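Local coordinates for protein glutamate--cysteine ligase GshA (Methylobacillus flagellatus KT, PDB 3K1T) that probably acts as a ligase that joins glutamate to cysteine, at residues Cys80-Val88 with His120-Glu128. Numbering follows the deposited sequence. Where two conformers were deposited one is given.
Sequences CIQAAMVAV and HILRQAGLE. With SO4 (sulfate ion), chain D.
Apolar side chains on Ile-81, Ala-84, Met-85 and Val-88 pack against Ile-121, Gln-124, Ala-125 and Leu-127 in a buried contact. It joins helix 77-91 to the last turn of helix 109-124 and the turn that follows. No hydrogen bond links the two segments. The local axes cross at -68° and approach to 8.7 Å. Near the crossing, Ala-84 CB lies 4.0 Å from Ala-125 CB and 3.8 Å from Ile-121 CG2. With CG1 beside the backbone N (chi1 -64°), Ile-81 CD1 reaches to 3.5 Å from Gln-124 CB. Ile-81 CG2 rests 3.6 Å from the backbone O of Gln-124. With Ile-81 cut back to an alanine, Gln-124 CB would probably lose its apolar neighbour and a gap would open beside it. Strand 97-102, helix 109-124 and the parallel strand 128-133 form a beta-alpha-beta unit, and helix 77-91 packs on its helix. Met-85, a selenomethionine, lays its CG against Ala-125 CB, and Met-85 CE sits 3.5 Å from Ala-125 O. That carbonyl also accepts a hydrogen bond from Arg-34 of the second subunit, so the contact borders the dimer interface. Helix 109-124 finishes in a Schellman motif, with Gly-126 at positive phi. Just past the turn, Leu-127 CD1 meets Val-88 CG2 at 3.7 Å, the two side chains passing in opposite directions. A sulfate, probably from the crystallisation liquor, lies at the edge of both the His-120 ring and the Arg-123 guanidinium, near their planes. His-120 ND1 donates to sulfate O2 at 2.8 Å in a moderately straight bond (156°), and Arg-123 NH1 bonds to both O3 and O4.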
ATOM      1  N   CYS A  80       1.658  -1.864   5.989  1.00 13.50           N
ATOM      2  CA  CYS A  80       0.415  -1.988   6.772  0.70 13.67           C
ATOM      3  C   CYS A  80      -0.361  -0.719   6.856  1.00 12.93           C
ATOM      4  O   CYS A  80      -1.608  -0.714   6.739  1.00 13.83           O
ATOM      5  CB  CYS A  80       0.685  -2.415   8.218  0.70 15.00           C
ATOM      6  SG  CYS A  80       1.205  -4.044   8.404  0.70 16.67           S
ATOM      7  N   ILE A  81       0.328   0.375   7.105  1.00 12.72           N
ATOM      8  CA  ILE A  81      -0.295   1.688   7.202  1.00 12.56           C
ATOM      9  C   ILE A  81      -0.999   2.058   5.888  1.00 13.01           C
ATOM     10  O   ILE A  81      -2.164   2.535   5.881  1.00 11.40           O
ATOM     11  CB  ILE A  81       0.710   2.789   7.649  1.00 12.99           C
ATOM     12  CG1 ILE A  81       1.209   2.474   9.061  1.00 15.07           C
ATOM     13  CG2 ILE A  81       0.100   4.237   7.484  1.00 12.91           C
ATOM     14  CD1 ILE A  81       2.495   3.235   9.491  1.00 11.57           C
ATOM     15  N   GLN A  82      -0.303   1.833   4.766  1.00 12.32           N
ATOM     16  CA  GLN A  82      -0.875   2.158   3.477  1.00 11.71           C
ATOM     17  C   GLN A  82      -2.134   1.316   3.202  1.00 10.86           C
ATOM     18  O   GLN A  82      -3.173   1.834   2.764  1.00 11.81           O
ATOM     19  CB  GLN A  82       0.171   1.945   2.375  1.00 11.34           C
ATOM     20  CG  GLN A  82      -0.272   2.428   1.010  1.00 12.76           C
ATOM     21  CD  GLN A  82       0.818   2.181  -0.025  1.00 13.53           C
ATOM     22  OE1 GLN A  82       1.714   3.004  -0.200  1.00 17.60           O
ATOM     23  NE2 GLN A  82       0.735   1.074  -0.690  1.00 15.38           N
ATOM     24  N   ALA A  83      -2.058   0.017   3.504  1.00 11.12           N
ATOM     25  CA  ALA A  83      -3.204  -0.859   3.296  1.00 11.17           C
ATOM     26  C   ALA A  83      -4.365  -0.454   4.217  1.00 11.84           C
ATOM     27  O   ALA A  83      -5.518  -0.508   3.841  1.00 11.27           O
ATOM     28  CB  ALA A  83      -2.787  -2.337   3.526  1.00 10.86           C
ATOM     29  N   ALA A  84      -4.057  -0.081   5.452  1.00 11.84           N
ATOM     30  CA  ALA A  84      -5.091   0.376   6.380  1.00 12.58           C
ATOM     31  C   ALA A  84      -5.740   1.656   5.837  1.00 12.98           C
ATOM     32  O   ALA A  84      -6.950   1.812   5.913  1.00 12.88           O
ATOM     33  CB  ALA A  84      -4.502   0.652   7.772  1.00 11.61           C
HETATM   34  N   MSE A  85      -4.955   2.556   5.260  1.00 12.50           N
HETATM   35  CA  MSE A  85      -5.546   3.741   4.605  1.00 13.16           C
HETATM   36  C   MSE A  85      -6.491   3.422   3.453  1.00 13.10           C
HETATM   37  O   MSE A  85      -7.563   4.019   3.335  1.00 13.43           O
HETATM   38  CB  MSE A  85      -4.477   4.727   4.108  1.00 12.92           C
HETATM   39  CG  MSE A  85      -3.844   5.447   5.234  1.00 18.54           C
HETATM   40 SE   MSE A  85      -2.372   6.579   4.557  0.75 26.59          SE
HETATM   41  CE  MSE A  85      -2.472   7.962   5.978  1.00 27.87           C
ATOM     42  N   VAL A  86      -6.116   2.459   2.628  1.00 13.67           N
ATOM     43  CA  VAL A  86      -7.021   1.957   1.572  1.00 13.97           C
ATOM     44  C   VAL A  86      -8.315   1.417   2.183  1.00 14.35           C
ATOM     45  O   VAL A  86      -9.400   1.741   1.726  1.00 14.70           O
ATOM     46  CB  VAL A  86      -6.313   0.859   0.726  1.00 14.95           C
ATOM     47  CG1 VAL A  86      -7.296   0.200  -0.283  1.00 15.48           C
ATOM     48  CG2 VAL A  86      -5.104   1.477  -0.022  1.00 13.85           C
ATOM     49  N   ALA A  87      -8.204   0.580   3.220  1.00 14.83           N
ATOM     50  CA  ALA A  87      -9.375   0.031   3.913  1.00 15.29           C
ATOM     51  C   ALA A  87     -10.285   1.146   4.441  1.00 15.00           C
ATOM     52  O   ALA A  87     -11.496   1.112   4.230  1.00 14.52           O
ATOM     53  CB  ALA A  87      -8.957  -0.906   5.073  1.00 14.87           C
ATOM     54  N   VAL A  88      -9.711   2.131   5.121  1.00 15.92           N
ATOM     55  CA  VAL A  88     -10.478   3.297   5.563  1.00 17.07           C
ATOM     56  C   VAL A  88     -11.215   3.988   4.405  1.00 19.45           C
ATOM     57  O   VAL A  88     -12.404   4.318   4.527  1.00 20.93           O
ATOM     58  CB  VAL A  88      -9.585   4.285   6.304  1.00 17.71           C
ATOM     59  CG1 VAL A  88     -10.304   5.677   6.515  1.00 19.26           C
ATOM     60  CG2 VAL A  88      -9.091   3.659   7.621  1.00 15.15           C
ATOM     61  N   HIS A 120      -1.871   1.579  16.936  1.00 11.60           N
ATOM     62  CA  HIS A 120      -0.777   2.343  16.339  1.00 11.93           C
ATOM     63  C   HIS A 120      -0.927   2.420  14.815  1.00 12.01           C
ATOM     64  O   HIS A 120      -0.823   3.510  14.213  1.00 10.49           O
ATOM     65  CB  HIS A 120       0.567   1.722  16.662  1.00 12.58           C
ATOM     66  CG  HIS A 120       1.730   2.451  16.039  1.00 13.99           C
ATOM     67  ND1 HIS A 120       2.063   3.741  16.385  1.00 16.01           N
ATOM     68  CD2 HIS A 120       2.630   2.067  15.102  1.00 18.49           C
ATOM     69  CE1 HIS A 120       3.104   4.131  15.657  1.00 18.30           C
ATOM     70  NE2 HIS A 120       3.470   3.130  14.877  1.00 18.28           N
ATOM     71  N   ILE A 121      -1.210   1.286  14.194  1.00 11.09           N
ATOM     72  CA  ILE A 121      -1.460   1.279  12.727  1.00 10.31           C
ATOM     73  C   ILE A 121      -2.596   2.203  12.339  1.00 11.38           C
ATOM     74  O   ILE A 121      -2.495   2.984  11.389  1.00 11.74           O
ATOM     75  CB  ILE A 121      -1.726  -0.153  12.198  1.00 10.33           C
ATOM     76  CG1 ILE A 121      -0.476  -1.024  12.312  1.00 12.61           C
ATOM     77  CG2 ILE A 121      -2.273  -0.142  10.719  1.00  9.02           C
ATOM     78  CD1 ILE A 121      -0.831  -2.553  12.356  1.00 11.67           C
ATOM     79  N   LEU A 122      -3.706   2.129  13.075  1.00 12.01           N
ATOM     80  CA  LEU A 122      -4.900   2.898  12.756  1.00 11.68           C
ATOM     81  C   LEU A 122      -4.669   4.412  12.958  1.00 12.08           C
ATOM     82  O   LEU A 122      -5.175   5.208  12.180  1.00 11.47           O
ATOM     83  CB  LEU A 122      -6.085   2.416  13.604  1.00 11.94           C
ATOM     84  CG  LEU A 122      -6.533   0.958  13.375  1.00 12.97           C
ATOM     85  CD1 LEU A 122      -7.483   0.501  14.497  1.00 13.64           C
ATOM     86  CD2 LEU A 122      -7.176   0.770  12.025  1.00 14.34           C
ATOM     87  N   ARG A 123      -3.897   4.791  13.978  1.00 10.92           N
ATOM     88  CA  ARG A 123      -3.526   6.189  14.201  1.00 11.72           C
ATOM     89  C   ARG A 123      -2.608   6.702  13.082  1.00 11.99           C
ATOM     90  O   ARG A 123      -2.750   7.857  12.621  1.00 12.82           O
ATOM     91  CB  ARG A 123      -2.838   6.380  15.563  1.00 10.86           C
ATOM     92  CG  ARG A 123      -3.874   6.268  16.726  1.00 10.69           C
ATOM     93  CD  ARG A 123      -3.241   6.460  18.091  1.00 13.98           C
ATOM     94  NE  ARG A 123      -4.299   6.369  19.104  1.00 15.58           N
ATOM     95  CZ  ARG A 123      -4.155   5.921  20.346  1.00 19.38           C
ATOM     96  NH1 ARG A 123      -2.977   5.507  20.788  1.00 19.59           N
ATOM     97  NH2 ARG A 123      -5.218   5.902  21.166  1.00 19.67           N
ATOM     98  N   GLN A 124      -1.637   5.885  12.709  1.00 12.54           N
ATOM     99  CA  GLN A 124      -0.751   6.226  11.567  1.00 13.03           C
ATOM    100  C   GLN A 124      -1.520   6.349  10.242  1.00 13.05           C
ATOM    101  O   GLN A 124      -1.115   7.102   9.364  1.00 12.58           O
ATOM    102  CB  GLN A 124       0.401   5.245  11.421  1.00 12.65           C
ATOM    103  CG  GLN A 124       1.368   5.161  12.650  1.00 14.39           C
ATOM    104  CD  GLN A 124       2.403   6.237  12.685  1.00 20.42           C
ATOM    105  OE1 GLN A 124       2.114   7.384  13.003  1.00 21.36           O
ATOM    106  NE2 GLN A 124       3.613   5.881  12.332  1.00 23.43           N
ATOM    107  N   ALA A 125      -2.659   5.673  10.146  1.00 12.79           N
ATOM    108  CA  ALA A 125      -3.556   5.824   9.009  1.00 13.67           C
ATOM    109  C   ALA A 125      -4.375   7.095   9.077  1.00 13.37           C
ATOM    110  O   ALA A 125      -5.116   7.400   8.153  1.00 15.09           O
ATOM    111  CB  ALA A 125      -4.475   4.542   8.833  1.00 12.49           C
ATOM    112  N   GLY A 126      -4.210   7.861  10.143  1.00 13.09           N
ATOM    113  CA  GLY A 126      -4.825   9.171  10.259  1.00 14.12           C
ATOM    114  C   GLY A 126      -6.169   9.218  10.980  1.00 14.31           C
ATOM    115  O   GLY A 126      -6.921  10.154  10.799  1.00 15.19           O
ATOM    116  N   LEU A 127      -6.477   8.176  11.733  1.00 14.51           N
ATOM    117  CA  LEU A 127      -7.690   8.163  12.551  1.00 14.46           C
ATOM    118  C   LEU A 127      -7.387   8.540  14.008  1.00 14.70           C
ATOM    119  O   LEU A 127      -6.316   8.254  14.530  1.00 14.71           O
ATOM    120  CB  LEU A 127      -8.319   6.791  12.475  1.00 14.70           C
ATOM    121  CG  LEU A 127      -8.887   6.382  11.123  1.00 14.30           C
ATOM    122  CD1 LEU A 127      -9.172   4.884  11.154  1.00 15.06           C
ATOM    123  CD2 LEU A 127     -10.170   7.213  10.785  1.00 16.43           C
ATOM    124  N   GLU A 128      -8.343   9.217  14.653  1.00 15.16           N
ATOM    125  CA  GLU A 128      -8.328   9.373  16.105  1.00 15.37           C
ATOM    126  C   GLU A 128      -8.989   8.117  16.644  1.00 14.90           C
ATOM    127  O   GLU A 128     -10.136   7.828  16.287  1.00 16.46           O
ATOM    128  CB  GLU A 128      -9.079  10.662  16.469  1.00 16.08           C
ATOM    129  CG  GLU A 128      -9.086  11.018  17.920  1.00 22.11           C
ATOM    130  CD  GLU A 128     -10.026  12.226  18.228  1.00 29.17           C
ATOM    131  OE1 GLU A 128     -10.252  13.071  17.297  1.00 29.82           O
ATOM    132  OE2 GLU A 128     -10.537  12.285  19.386  1.00 28.59           O
TER
HETATM  133  S   SO4 D 434       0.348   5.233  19.116  0.75 33.43           S
HETATM  134  O1  SO4 D 434       1.480   4.509  19.634  0.75 33.00           O
HETATM  135  O2  SO4 D 434       0.509   5.672  17.711  0.75 29.08           O
HETATM  136  O3  SO4 D 434      -0.686   4.201  19.193  0.75 35.96           O
HETATM  137  O4  SO4 D 434      -0.189   6.344  19.895  0.75 28.52           O